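Local coordinates for protein esterase (PDB 3DOH) that probably hydrolyses carboxylic esters, as a thermostable esterase that joins an immunoglobulin-like domain to an alpha/beta-hydrolase domain, at residues S55-L69 with N75-D89. Sequence-based numbering, arbitrary orientation.
With SO4 (sulfate ion), chain E.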
loop_
_atom_site.group_PDB
_atom_site.type_symbol
_atom_site.label_atom_id
_atom_site.label_comp_id
_atom_site.label_asym_id
_atom_site.label_seq_id
_atom_site.Cartn_x
_atom_site.Cartn_y
_atom_site.Cartn_z
ATOM N N SER A 55 -1.966 -18.635 14.125
ATOM C CA SER A 55 -1.302 -17.801 15.155
ATOM C C SER A 55 -2.240 -16.760 15.703
ATOM O O SER A 55 -3.091 -16.220 14.986
ATOM C CB SER A 55 -0.082 -17.029 14.640
ATOM O OG SER A 55 0.732 -17.785 13.785
ATOM N N ARG A 56 -2.064 -16.484 16.987
ATOM C CA ARG A 56 -2.630 -15.295 17.599
ATOM C C ARG A 56 -1.494 -14.320 17.590
ATOM O O ARG A 56 -0.328 -14.707 17.833
ATOM C CB ARG A 56 -3.115 -15.585 19.024
ATOM C CG ARG A 56 -4.402 -16.424 19.078
ATOM C CD ARG A 56 -5.530 -15.759 18.294
ATOM N NE ARG A 56 -5.742 -14.384 18.753
ATOM C CZ ARG A 56 -6.437 -14.042 19.842
ATOM N NH1 ARG A 56 -7.011 -14.980 20.606
ATOM N NH2 ARG A 56 -6.556 -12.746 20.174
ATOM N N THR A 57 -1.796 -13.068 17.285
ATOM C CA THR A 57 -0.734 -12.110 17.280
ATOM C C THR A 57 -0.542 -11.460 18.642
ATOM O O THR A 57 -1.453 -10.795 19.146
ATOM C CB THR A 57 -0.792 -11.085 16.136
ATOM O OG1 THR A 57 -0.606 -9.795 16.695
ATOM C CG2 THR A 57 -2.059 -11.130 15.295
ATOM N N ILE A 58 0.646 -11.694 19.237
ATOM C CA ILE A 58 1.025 -11.154 20.562
ATOM C C ILE A 58 1.383 -9.660 20.465
ATOM O O ILE A 58 2.365 -9.304 19.862
ATOM C CB ILE A 58 2.201 -11.960 21.194
ATOM C CG1 ILE A 58 1.838 -13.438 21.302
ATOM C CG2 ILE A 58 2.469 -11.486 22.575
ATOM C CD1 ILE A 58 3.018 -14.417 21.158
ATOM N N THR A 59 0.590 -8.780 21.054
ATOM C CA THR A 59 0.824 -7.347 20.852
ATOM C C THR A 59 1.731 -6.657 21.909
ATOM O O THR A 59 2.423 -5.689 21.581
ATOM C CB THR A 59 -0.499 -6.571 20.722
ATOM O OG1 THR A 59 -1.359 -6.930 21.807
ATOM C CG2 THR A 59 -1.194 -6.931 19.448
ATOM N N LYS A 60 1.693 -7.123 23.163
ATOM C CA LYS A 60 2.651 -6.674 24.197
ATOM C C LYS A 60 2.971 -7.853 25.127
ATOM O O LYS A 60 2.107 -8.694 25.338
ATOM C CB LYS A 60 2.112 -5.496 25.049
ATOM C CG LYS A 60 1.061 -4.524 24.414
ATOM C CD LYS A 60 1.642 -3.428 23.463
ATOM C CE LYS A 60 0.891 -2.077 23.595
ATOM N NZ LYS A 60 -0.592 -2.185 23.989
ATOM N N VAL A 61 4.196 -7.930 25.661
ATOM C CA VAL A 61 4.521 -8.830 26.803
ATOM C C VAL A 61 4.863 -8.042 28.072
ATOM O O VAL A 61 5.539 -7.020 27.992
ATOM C CB VAL A 61 5.721 -9.780 26.531
ATOM C CG1 VAL A 61 5.862 -10.779 27.677
ATOM C CG2 VAL A 61 5.545 -10.532 25.262
ATOM N N TYR A 62 4.418 -8.529 29.231
ATOM C CA TYR A 62 4.801 -7.941 30.537
ATOM C C TYR A 62 4.683 -8.918 31.738
ATOM O O TYR A 62 4.169 -10.032 31.614
ATOM C CB TYR A 62 4.055 -6.609 30.807
ATOM C CG TYR A 62 2.531 -6.723 30.834
ATOM C CD1 TYR A 62 1.770 -6.527 29.669
ATOM C CD2 TYR A 62 1.867 -7.039 32.007
ATOM C CE1 TYR A 62 0.386 -6.646 29.677
ATOM C CE2 TYR A 62 0.483 -7.164 32.031
ATOM C CZ TYR A 62 -0.255 -6.962 30.867
ATOM O OH TYR A 62 -1.618 -7.113 30.907
ATOM N N ALA A 63 5.164 -8.499 32.900
ATOM C CA ALA A 63 5.056 -9.357 34.065
ATOM C C ALA A 63 4.372 -8.679 35.223
ATOM O O ALA A 63 4.494 -7.476 35.386
ATOM C CB ALA A 63 6.411 -9.832 34.471
ATOM N N ASN A 64 3.638 -9.452 36.018
ATOM C CA ASN A 64 3.099 -9.003 37.307
ATOM C C ASN A 64 3.156 -10.161 38.320
ATOM O O ASN A 64 3.671 -11.256 38.001
ATOM C CB ASN A 64 1.674 -8.460 37.151
ATOM C CG ASN A 64 0.666 -9.527 36.697
ATOM O OD1 ASN A 64 -0.200 -9.268 35.853
ATOM N ND2 ASN A 64 0.759 -10.716 37.271
ATOM N N ASN A 65 2.639 -9.922 39.527
ATOM C CA ASN A 65 2.509 -10.971 40.531
ATOM C C ASN A 65 1.063 -11.266 40.863
ATOM O O ASN A 65 0.763 -12.093 41.714
ATOM C CB ASN A 65 3.309 -10.639 41.791
ATOM C CG ASN A 65 4.600 -11.476 41.911
ATOM O OD1 ASN A 65 4.649 -12.695 41.589
ATOM N ND2 ASN A 65 5.656 -10.820 42.380
ATOM N N SER A 66 0.170 -10.589 40.164
ATOM C CA SER A 66 -1.259 -10.780 40.329
ATOM C C SER A 66 -1.758 -12.029 39.585
ATOM O O SER A 66 -2.392 -12.868 40.185
ATOM C CB SER A 66 -2.005 -9.526 39.877
ATOM O OG SER A 66 -1.694 -9.218 38.512
ATOM N N GLY A 67 -1.475 -12.150 38.288
ATOM C CA GLY A 67 -1.970 -13.273 37.482
ATOM C C GLY A 67 -3.047 -12.873 36.490
ATOM O O GLY A 67 -3.542 -13.699 35.713
ATOM N N GLY A 68 -3.431 -11.600 36.538
ATOM C CA GLY A 68 -4.400 -11.059 35.614
ATOM C C GLY A 68 -3.728 -10.098 34.667
ATOM O O GLY A 68 -2.539 -10.207 34.356
ATOM N N LEU A 69 -4.485 -9.130 34.199
ATOM C CA LEU A 69 -3.965 -8.276 33.162
ATOM C C LEU A 69 -3.187 -7.075 33.671
ATOM O O LEU A 69 -2.787 -6.259 32.881
ATOM C CB LEU A 69 -5.104 -7.834 32.226
ATOM C CG LEU A 69 -5.878 -8.912 31.443
ATOM C CD1 LEU A 69 -6.671 -8.229 30.346
ATOM C CD2 LEU A 69 -4.946 -9.969 30.850
ATOM N N ASN A 75 6.946 -1.755 38.423
ATOM C CA ASN A 75 7.416 -3.081 38.762
ATOM C C ASN A 75 6.887 -4.065 37.734
ATOM O O ASN A 75 5.894 -4.759 37.962
ATOM C CB ASN A 75 6.940 -3.450 40.166
ATOM C CG ASN A 75 5.451 -3.544 40.235
ATOM O OD1 ASN A 75 4.747 -2.640 39.766
ATOM N ND2 ASN A 75 4.947 -4.658 40.756
ATOM N N ASN A 76 7.559 -4.095 36.590
ATOM C CA ASN A 76 7.217 -4.982 35.487
ATOM C C ASN A 76 7.869 -6.344 35.737
ATOM O O ASN A 76 8.825 -6.716 35.056
ATOM C CB ASN A 76 7.732 -4.329 34.195
ATOM C CG ASN A 76 7.329 -5.065 32.920
ATOM O OD1 ASN A 76 6.697 -6.135 32.926
ATOM N ND2 ASN A 76 7.718 -4.484 31.807
ATOM N N ARG A 77 7.366 -7.080 36.724
ATOM C CA ARG A 77 8.063 -8.278 37.168
ATOM C C ARG A 77 7.180 -9.249 37.965
ATOM O O ARG A 77 6.170 -8.839 38.567
ATOM C CB ARG A 77 9.344 -7.901 37.955
ATOM C CG ARG A 77 9.242 -7.922 39.481
ATOM C CD ARG A 77 10.548 -7.472 40.215
ATOM N NE ARG A 77 10.474 -6.063 40.613
ATOM C CZ ARG A 77 11.118 -5.061 40.010
ATOM N NH1 ARG A 77 11.945 -5.296 38.979
ATOM N NH2 ARG A 77 10.937 -3.814 40.453
ATOM N N GLY A 78 7.555 -10.537 37.950
ATOM C CA GLY A 78 6.948 -11.524 38.843
ATOM C C GLY A 78 6.901 -12.912 38.246
ATOM O O GLY A 78 7.472 -13.165 37.197
ATOM N N LYS A 79 6.203 -13.821 38.910
ATOM C CA LYS A 79 6.083 -15.169 38.376
ATOM C C LYS A 79 5.085 -15.244 37.215
ATOM O O LYS A 79 5.059 -16.231 36.466
ATOM C CB LYS A 79 5.767 -16.189 39.489
ATOM C CG LYS A 79 4.462 -15.950 40.234
ATOM C CD LYS A 79 4.650 -16.042 41.749
ATOM C CE LYS A 79 4.456 -17.469 42.255
ATOM N NZ LYS A 79 3.593 -17.514 43.505
ATOM N N TYR A 80 4.271 -14.217 37.035
ATOM C CA TYR A 80 3.320 -14.274 35.934
ATOM C C TYR A 80 3.800 -13.492 34.726
ATOM O O TYR A 80 4.181 -12.314 34.835
ATOM C CB TYR A 80 1.955 -13.769 36.369
ATOM C CG TYR A 80 1.329 -14.581 37.450
ATOM C CD1 TYR A 80 0.675 -15.762 37.146
ATOM C CD2 TYR A 80 1.390 -14.176 38.785
ATOM C CE1 TYR A 80 0.080 -16.531 38.127
ATOM C CE2 TYR A 80 0.801 -14.955 39.798
ATOM C CZ TYR A 80 0.139 -16.134 39.443
ATOM O OH TYR A 80 -0.449 -16.939 40.376
ATOM N N VAL A 81 3.783 -14.144 33.574
ATOM C CA VAL A 81 4.061 -13.467 32.329
ATOM C C VAL A 81 2.777 -13.421 31.490
ATOM O O VAL A 81 2.142 -14.455 31.195
ATOM C CB VAL A 81 5.263 -14.110 31.585
ATOM C CG1 VAL A 81 5.317 -13.682 30.108
ATOM C CG2 VAL A 81 6.560 -13.768 32.312
ATOM N N VAL A 82 2.411 -12.186 31.150
ATOM C CA VAL A 82 1.259 -11.883 30.356
ATOM C C VAL A 82 1.643 -11.649 28.915
ATOM O O VAL A 82 2.512 -10.837 28.606
ATOM C CB VAL A 82 0.541 -10.620 30.867
ATOM C CG1 VAL A 82 -0.592 -10.166 29.866
ATOM C CG2 VAL A 82 -0.050 -10.874 32.232
ATOM N N LEU A 83 0.954 -12.359 28.040
ATOM C CA LEU A 83 1.085 -12.180 26.617
ATOM C C LEU A 83 -0.254 -11.664 26.168
ATOM O O LEU A 83 -1.234 -12.399 26.203
ATOM C CB LEU A 83 1.304 -13.541 25.949
ATOM C CG LEU A 83 2.496 -14.400 26.373
ATOM C CD1 LEU A 83 2.464 -15.653 25.571
ATOM C CD2 LEU A 83 3.810 -13.652 26.175
ATOM N N GLU A 84 -0.331 -10.410 25.762
ATOM C CA GLU A 84 -1.591 -9.880 25.298
ATOM C C GLU A 84 -1.781 -10.204 23.814
ATOM O O GLU A 84 -0.832 -10.238 23.045
ATOM C CB GLU A 84 -1.654 -8.392 25.650
ATOM C CG GLU A 84 -2.036 -7.468 24.515
ATOM C CD GLU A 84 -2.932 -6.328 24.963
ATOM O OE1 GLU A 84 -2.822 -5.888 26.142
ATOM O OE2 GLU A 84 -3.768 -5.899 24.126
ATOM N N LEU A 85 -3.011 -10.462 23.406
ATOM C CA LEU A 85 -3.291 -10.888 22.020
ATOM C C LEU A 85 -4.204 -9.929 21.233
ATOM O O LEU A 85 -5.137 -9.368 21.785
ATOM C CB LEU A 85 -3.881 -12.303 22.024
ATOM C CG LEU A 85 -3.155 -13.302 22.939
ATOM C CD1 LEU A 85 -4.001 -14.546 23.007
ATOM C CD2 LEU A 85 -1.719 -13.630 22.464
ATOM N N SER A 86 -3.945 -9.755 19.943
ATOM C CA SER A 86 -4.776 -8.865 19.159
ATOM C C SER A 86 -6.183 -9.333 19.198
ATOM O O SER A 86 -6.476 -10.446 18.831
ATOM C CB SER A 86 -4.350 -8.744 17.681
ATOM O OG SER A 86 -5.209 -7.798 17.009
ATOM N N THR A 87 -7.069 -8.457 19.614
ATOM C CA THR A 87 -8.485 -8.776 19.565
ATOM C C THR A 87 -9.038 -8.750 18.145
ATOM O O THR A 87 -10.185 -9.020 17.963
ATOM C CB THR A 87 -9.303 -7.882 20.523
ATOM O OG1 THR A 87 -10.387 -7.284 19.795
ATOM C CG2 THR A 87 -8.440 -6.746 21.093
ATOM N N GLU A 88 -8.220 -8.444 17.150
ATOM C CA GLU A 88 -8.674 -8.324 15.774
ATOM C C GLU A 88 -8.284 -9.560 14.996
ATOM O O GLU A 88 -8.571 -9.674 13.805
ATOM C CB GLU A 88 -8.046 -7.100 15.096
ATOM C CG GLU A 88 -8.724 -5.774 15.413
ATOM C CD GLU A 88 -8.318 -5.208 16.789
ATOM O OE1 GLU A 88 -7.305 -5.704 17.376
ATOM O OE2 GLU A 88 -9.008 -4.265 17.284
ATOM N N ASP A 89 -7.588 -10.479 15.657
ATOM C CA ASP A 89 -7.254 -11.754 15.040
ATOM C C ASP A 89 -8.496 -12.472 14.593
ATOM O O ASP A 89 -9.504 -12.461 15.289
ATOM C CB ASP A 89 -6.541 -12.653 16.031
ATOM C CG ASP A 89 -5.115 -12.293 16.204
ATOM O OD1 ASP A 89 -4.533 -11.623 15.327
ATOM O OD2 ASP A 89 -4.572 -12.679 17.236
HETATM S S SO4 E . -0.526 -18.605 10.583
HETATM O O1 SO4 E . -0.563 -19.580 11.673
HETATM O O2 SO4 E . 0.527 -17.596 10.825
HETATM O O3 SO4 E . -1.862 -18.018 10.489
HETATM O O4 SO4 E . -0.278 -19.279 9.321
#
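Arg56 reaches Asp89 and Ser86 in the type I turn that follows strand 80-85. Its CB and CD lie near Asp89 OD2, with CG more distant, and NE then binds that oxygen at 2.6 Å, a salt bridge in the guanidinium plane that uses the anti lone pair, with the carboxylate turned almost perpendicular (89°). Bends at chi2 (-57°) and chi3 (-54°) fold the chain back, laying one face of the guanidinium over Leu85 CB and CD1. CZ lies between Asp89 OD2 and Ser86 O; at the tip, NH2 bonds Ser86 O at 2.7 Å, from above the carbonyl plane, while NH1 serves Val22 O and Tyr110 OH. Asp89 OD2 also accepts the N-H of Thr57 on its syn side (N to OD2 2.8 Å), so two donors grip one oxygen. A leucine in place of Arg56 would probably leave the Asp89 carboxylate without its counter-charge and Ser86 O without this donor.

Further along, Tyr62 and Val82 form a hydrogen-bonded antiparallel pair, and Val82 CB sits over the tyrosine ring, 3.8 Å from its centroid. Near the far end, Gly67 CA lies over the centre of the Tyr80 ring at 3.5 Å, and Asn76 OD1 accepts the N-H of Ala63. On the other face Val61 packs alongside Leu83, and Ile58 alongside Leu85. Flanked by strand 43-48 beside 53-64 and strand 19-29 beside 80-85, this antiparallel pairing belongs to the beta framework of the esterase's immunoglobulin-like N-terminal domain.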